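Local coordinates for protein PML (Homo sapiens, PDB 6IMQ) that probably organises nuclear bodies, whose biogenesis is regulated by oligomerisation of its zinc-binding B1-box, a process also tied to leukemogenesis, at residues A10-C15 with A32-A37; W22-E27 with E45-A50. One frame throughout, in Å; residues are numbered along the deposited sequence.

Contact 1. Residues A10-C15 with A32-A37; sequences AVCTRC and AKCFEA. With ZN (zinc ion), chain H.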
# COMPACT_ATOMS: atom_id res chain seq x y z
N ALA B 10 -9.74 11.10 2.41
CA ALA B 10 -9.92 9.87 3.17
C ALA B 10 -9.31 10.02 4.56
O ALA B 10 -8.29 10.67 4.75
CB ALA B 10 -9.28 8.69 2.44
N VAL B 11 -9.96 9.38 5.53
CA VAL B 11 -9.54 9.53 6.92
C VAL B 11 -9.33 8.16 7.56
O VAL B 11 -9.91 7.15 7.14
CB VAL B 11 -10.56 10.36 7.73
CG1 VAL B 11 -10.56 11.81 7.26
CG2 VAL B 11 -11.94 9.75 7.63
N CYS B 12 -8.46 8.15 8.57
CA CYS B 12 -8.19 6.95 9.34
C CYS B 12 -9.48 6.37 9.91
O CYS B 12 -10.37 7.09 10.36
CB CYS B 12 -7.22 7.32 10.47
SG CYS B 12 -6.77 5.99 11.54
N THR B 13 -9.58 5.03 9.88
CA THR B 13 -10.78 4.39 10.38
C THR B 13 -10.90 4.49 11.90
O THR B 13 -12.00 4.35 12.44
CB THR B 13 -10.83 2.92 9.96
OG1 THR B 13 -9.69 2.23 10.49
CG2 THR B 13 -10.84 2.81 8.44
N ARG B 14 -9.78 4.75 12.58
CA ARG B 14 -9.71 4.77 14.03
C ARG B 14 -9.88 6.18 14.60
O ARG B 14 -10.72 6.40 15.48
CB ARG B 14 -8.37 4.18 14.48
CG ARG B 14 -8.13 4.22 15.97
CD ARG B 14 -7.07 3.18 16.37
NE ARG B 14 -6.78 3.26 17.80
CZ ARG B 14 -5.64 3.68 18.33
NH1 ARG B 14 -4.63 4.04 17.55
NH2 ARG B 14 -5.50 3.73 19.64
N CYS B 15 -9.10 7.13 14.10
CA CYS B 15 -9.14 8.51 14.58
C CYS B 15 -9.70 9.41 13.47
O CYS B 15 -10.39 8.93 12.56
CB CYS B 15 -7.73 8.92 15.03
SG CYS B 15 -6.54 9.18 13.69
N ALA B 32 -0.75 7.41 9.73
CA ALA B 32 0.58 6.90 10.01
C ALA B 32 0.69 6.40 11.45
O ALA B 32 1.18 5.30 11.70
CB ALA B 32 1.63 7.99 9.74
N LYS B 33 0.21 7.20 12.41
CA LYS B 33 0.33 6.83 13.82
C LYS B 33 -0.51 5.60 14.16
O LYS B 33 -0.04 4.70 14.86
CB LYS B 33 -0.02 8.06 14.67
CG LYS B 33 -1.26 8.00 15.52
CD LYS B 33 -0.89 7.63 16.93
CE LYS B 33 -1.99 6.85 17.53
NZ LYS B 33 -3.15 7.60 18.03
N CYS B 34 -1.74 5.52 13.65
CA CYS B 34 -2.50 4.29 13.85
C CYS B 34 -1.88 3.14 13.07
O CYS B 34 -1.94 1.99 13.51
CB CYS B 34 -3.96 4.50 13.46
SG CYS B 34 -4.84 5.60 14.62
N PHE B 35 -1.26 3.43 11.93
CA PHE B 35 -0.65 2.36 11.16
C PHE B 35 0.55 1.76 11.89
O PHE B 35 0.72 0.53 11.89
CB PHE B 35 -0.22 2.85 9.79
CG PHE B 35 0.36 1.78 8.95
CD1 PHE B 35 -0.41 0.70 8.55
CD2 PHE B 35 1.68 1.83 8.58
CE1 PHE B 35 0.13 -0.29 7.78
CE2 PHE B 35 2.23 0.84 7.81
CZ PHE B 35 1.45 -0.23 7.39
N GLU B 36 1.39 2.58 12.53
CA GLU B 36 2.52 2.03 13.27
C GLU B 36 2.04 1.08 14.38
O GLU B 36 2.67 0.06 14.65
CB GLU B 36 3.40 3.15 13.83
CG GLU B 36 3.83 4.16 12.77
CD GLU B 36 5.32 4.45 12.77
OE1 GLU B 36 6.04 4.03 13.71
OE2 GLU B 36 5.78 5.12 11.82
N ALA B 37 0.92 1.40 15.03
CA ALA B 37 0.37 0.49 16.03
C ALA B 37 -0.12 -0.80 15.39
O ALA B 37 0.09 -1.90 15.92
CB ALA B 37 -0.76 1.16 16.81
ZN ZN H . -5.39 7.20 13.04
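Cys12 and Cys15 meet Cys34 through a shared zinc ion, and this metal, rather than a broad hydrophobic surface, holds the loop against helix 32-41. The case illustrates how coordination chemistry supplements a small core in a zinc finger. Cys12 SG and Cys15 SG each lie 2.4 Å from the zinc, Cys34 SG approaches it to 2.3 Å, and Cys31, at the entry to the helix, completes the all-cysteine site of the B-box. This is the tightly held part: the shared metal draws Cys12 SG and Cys34 SG to 3.7 Å, with the zinc between the two backbones. Cys12 reaches it with SG anti to its own N (chi1 179°), whereas Cys34 swings SG anti to its carbonyl carbon, which brings the sulfur out from the helix toward the loop. The loop folds as a zinc knuckle around Cys12 SG. Arg14 N donates to that sulfur at 3.4 Å, and Cys15 N adds a weaker, nearly straight bond.

The solvent side is looser. Arg14 runs out in an extended chain, laying its CB, CG and CD alongside Cys34 SG and bringing NH1 to 3.3 Å from the same sulfur, at an oblique angle to the guanidinium plane. Lys33, its chain bent repeatedly, crosses Arg14 at about a right angle; its CE touches Arg14 NH1 at 3.9 Å, with NZ equally near. Both chains are exposed, and just the end of Lys33 approaches the loop.

Four cysteine thiolates around one zinc would carry a net negative charge. The N-H groups of the knuckle, together with the two cationic side chains, are therefore likely to spread and partly offset that charge, which makes their closeness understandable.

Contact 2. Residues W22-E27 with E45-A50; sequences WCFECE and EARPLA. With ZN (zinc ion), chain I.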
# COMPACT_ATOMS: atom_id res chain seq x y z
N TRP B 22 -3.33 1.70 3.64
CA TRP B 22 -4.43 0.79 3.36
C TRP B 22 -3.95 -0.59 3.76
O TRP B 22 -2.87 -1.03 3.34
CB TRP B 22 -4.83 0.83 1.89
CG TRP B 22 -5.79 -0.25 1.48
CD1 TRP B 22 -5.50 -1.36 0.75
CD2 TRP B 22 -7.20 -0.31 1.75
NE1 TRP B 22 -6.63 -2.11 0.54
CE2 TRP B 22 -7.69 -1.49 1.15
CE3 TRP B 22 -8.08 0.52 2.44
CZ2 TRP B 22 -9.03 -1.86 1.22
CZ3 TRP B 22 -9.41 0.15 2.51
CH2 TRP B 22 -9.87 -1.03 1.91
N CYS B 23 -4.73 -1.27 4.59
CA CYS B 23 -4.42 -2.64 4.96
C CYS B 23 -5.26 -3.59 4.11
O CYS B 23 -6.49 -3.50 4.10
CB CYS B 23 -4.68 -2.89 6.44
SG CYS B 23 -4.28 -4.60 6.80
N PHE B 24 -4.58 -4.51 3.43
CA PHE B 24 -5.29 -5.43 2.55
C PHE B 24 -6.07 -6.49 3.31
O PHE B 24 -7.08 -6.99 2.79
CB PHE B 24 -4.28 -6.09 1.60
CG PHE B 24 -3.69 -5.15 0.60
CD1 PHE B 24 -4.47 -4.66 -0.43
CD2 PHE B 24 -2.37 -4.76 0.68
CE1 PHE B 24 -3.95 -3.80 -1.36
CE2 PHE B 24 -1.83 -3.89 -0.25
CZ PHE B 24 -2.63 -3.41 -1.27
N GLU B 25 -5.65 -6.85 4.52
CA GLU B 25 -6.39 -7.89 5.24
C GLU B 25 -7.45 -7.32 6.17
O GLU B 25 -8.52 -7.93 6.32
CB GLU B 25 -5.41 -8.78 6.01
CG GLU B 25 -4.73 -9.83 5.13
CD GLU B 25 -3.22 -9.67 5.07
OE1 GLU B 25 -2.50 -10.61 5.47
OE2 GLU B 25 -2.75 -8.59 4.65
N CYS B 26 -7.19 -6.17 6.80
CA CYS B 26 -8.26 -5.51 7.55
C CYS B 26 -9.26 -4.84 6.62
O CYS B 26 -10.43 -4.67 6.98
CB CYS B 26 -7.69 -4.46 8.51
SG CYS B 26 -6.62 -5.00 9.85
N GLU B 27 -8.82 -4.41 5.42
CA GLU B 27 -9.66 -3.68 4.46
C GLU B 27 -9.98 -2.27 4.97
O GLU B 27 -11.07 -1.74 4.76
CB GLU B 27 -10.94 -4.46 4.15
CG GLU B 27 -12.19 -4.04 4.94
CD GLU B 27 -13.18 -5.19 5.16
OE1 GLU B 27 -12.78 -6.20 5.77
OE2 GLU B 27 -14.36 -5.07 4.74
N GLU B 45 -0.45 -7.68 5.26
CA GLU B 45 -0.07 -6.96 4.05
C GLU B 45 -0.78 -5.61 4.02
O GLU B 45 -2.00 -5.54 4.19
CB GLU B 45 -0.43 -7.76 2.81
CG GLU B 45 0.65 -8.66 2.27
CD GLU B 45 0.30 -9.16 0.88
OE1 GLU B 45 -0.77 -9.78 0.71
OE2 GLU B 45 1.09 -8.90 -0.06
N ALA B 46 -0.03 -4.55 3.79
CA ALA B 46 -0.60 -3.21 3.73
C ALA B 46 0.30 -2.36 2.86
O ALA B 46 1.45 -2.72 2.58
CB ALA B 46 -0.75 -2.60 5.13
N ARG B 47 -0.22 -1.22 2.45
CA ARG B 47 0.56 -0.37 1.58
C ARG B 47 0.34 1.10 1.86
O ARG B 47 -0.75 1.51 2.30
CB ARG B 47 0.22 -0.65 0.11
CG ARG B 47 -1.12 -0.11 -0.33
CD ARG B 47 -0.95 0.29 -1.77
NE ARG B 47 -2.16 0.44 -2.55
CZ ARG B 47 -2.55 1.60 -3.07
NH1 ARG B 47 -1.83 2.70 -2.87
NH2 ARG B 47 -3.65 1.65 -3.79
N PRO B 48 1.35 1.93 1.60
CA PRO B 48 1.12 3.37 1.55
C PRO B 48 0.10 3.70 0.48
O PRO B 48 -0.04 2.98 -0.52
CB PRO B 48 2.50 3.95 1.21
CG PRO B 48 3.48 2.85 1.59
CD PRO B 48 2.74 1.57 1.28
N LEU B 49 -0.64 4.78 0.70
CA LEU B 49 -1.50 5.33 -0.33
C LEU B 49 -0.67 6.23 -1.23
O LEU B 49 0.26 6.90 -0.76
CB LEU B 49 -2.66 6.11 0.28
CG LEU B 49 -3.69 5.26 1.02
CD1 LEU B 49 -4.63 6.25 1.75
CD2 LEU B 49 -4.48 4.34 0.15
N ALA B 50 -0.98 6.23 -2.52
CA ALA B 50 -0.34 7.17 -3.42
C ALA B 50 -0.59 8.59 -2.91
O ALA B 50 -1.67 8.90 -2.41
CB ALA B 50 -0.88 7.01 -4.85
ZN ZN I . -4.58 -5.06 9.06
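Trp22 and Arg47 form the hydrogen-bonded pair of a short antiparallel ladder joining the central strand 21-23 of the B-box sheet to strand 46-48. Trp22 N donates to Arg47 O at 2.9 Å, Arg47 N returns a bond to Trp22 O, and Phe24 N donates to Glu45 O. Between these lies the non-hydrogen-bonded pair Cys23 and Ala46, whose CB atoms approach to 4.2 Å on the zinc-facing side.

On the other face, the Phe24 ring leans against the aliphatic part of Arg47, its CZ 3.7 Å from Arg47 CG, while Glu45 O lies at its edge, near the ring plane. Arg47 crosses it with the guanidinium turned 40° from the ring. Arg47 CG sits between its backbone N and carbonyl carbon (chi1 74°), which places it against Phe24 CZ and CE2. From the same segment, Trp22 CD1 stands 3.5 Å above one face of the Phe24 ring, offset toward the rim. An alanine in place of Phe24 would probably leave a gap beside Arg47 CG and deprive the indole of the ring it rests on. Farther along, Leu49 CD2 meets Trp22 CB.

A second shell sets these groups in place. Cys23 and Cys26 bind the zinc with His38 and His44, and Cys26 N bonds Cys23 SG at 3.3 Å, closing the zinc knuckle that follows the strand. The second subunit also takes part: Trp22 NE1 donates to the backbone O of its Asp7, Arg47 NH1 bonds the OE1 of its Gln4, and Ala46 forms backbone bonds with it. Arg47 NH1 also reaches Pro48 O at 3.0 Å, on a lone pair in the carbonyl plane, which helps fix the guanidinium. Arg47 NE has no polar partner in the model, buried 4.1 Å from Phe24 CZ.

Overall arrangement
Contacts 1 and 2 show how a chain too short for a large core can be tied together at two metal sites. Their centres are about 11 Å apart, on opposite sides of the chain's centre, and the two zinc ions stand 12.9 Å from each other. Along the sequence the segments alternate, so neither site closes on a local hairpin alone. Helix 32-41 links them directly, contributing Cys34 to the zinc of contact 1 and His38 to that of contact 2. The two contacts touch where Phe35 CE1 lies 3.6 Å from Ala46 CB, an apolar packing contact. The second subunit bonds to residues of contact 2, consistent with B1-box oligomerisation.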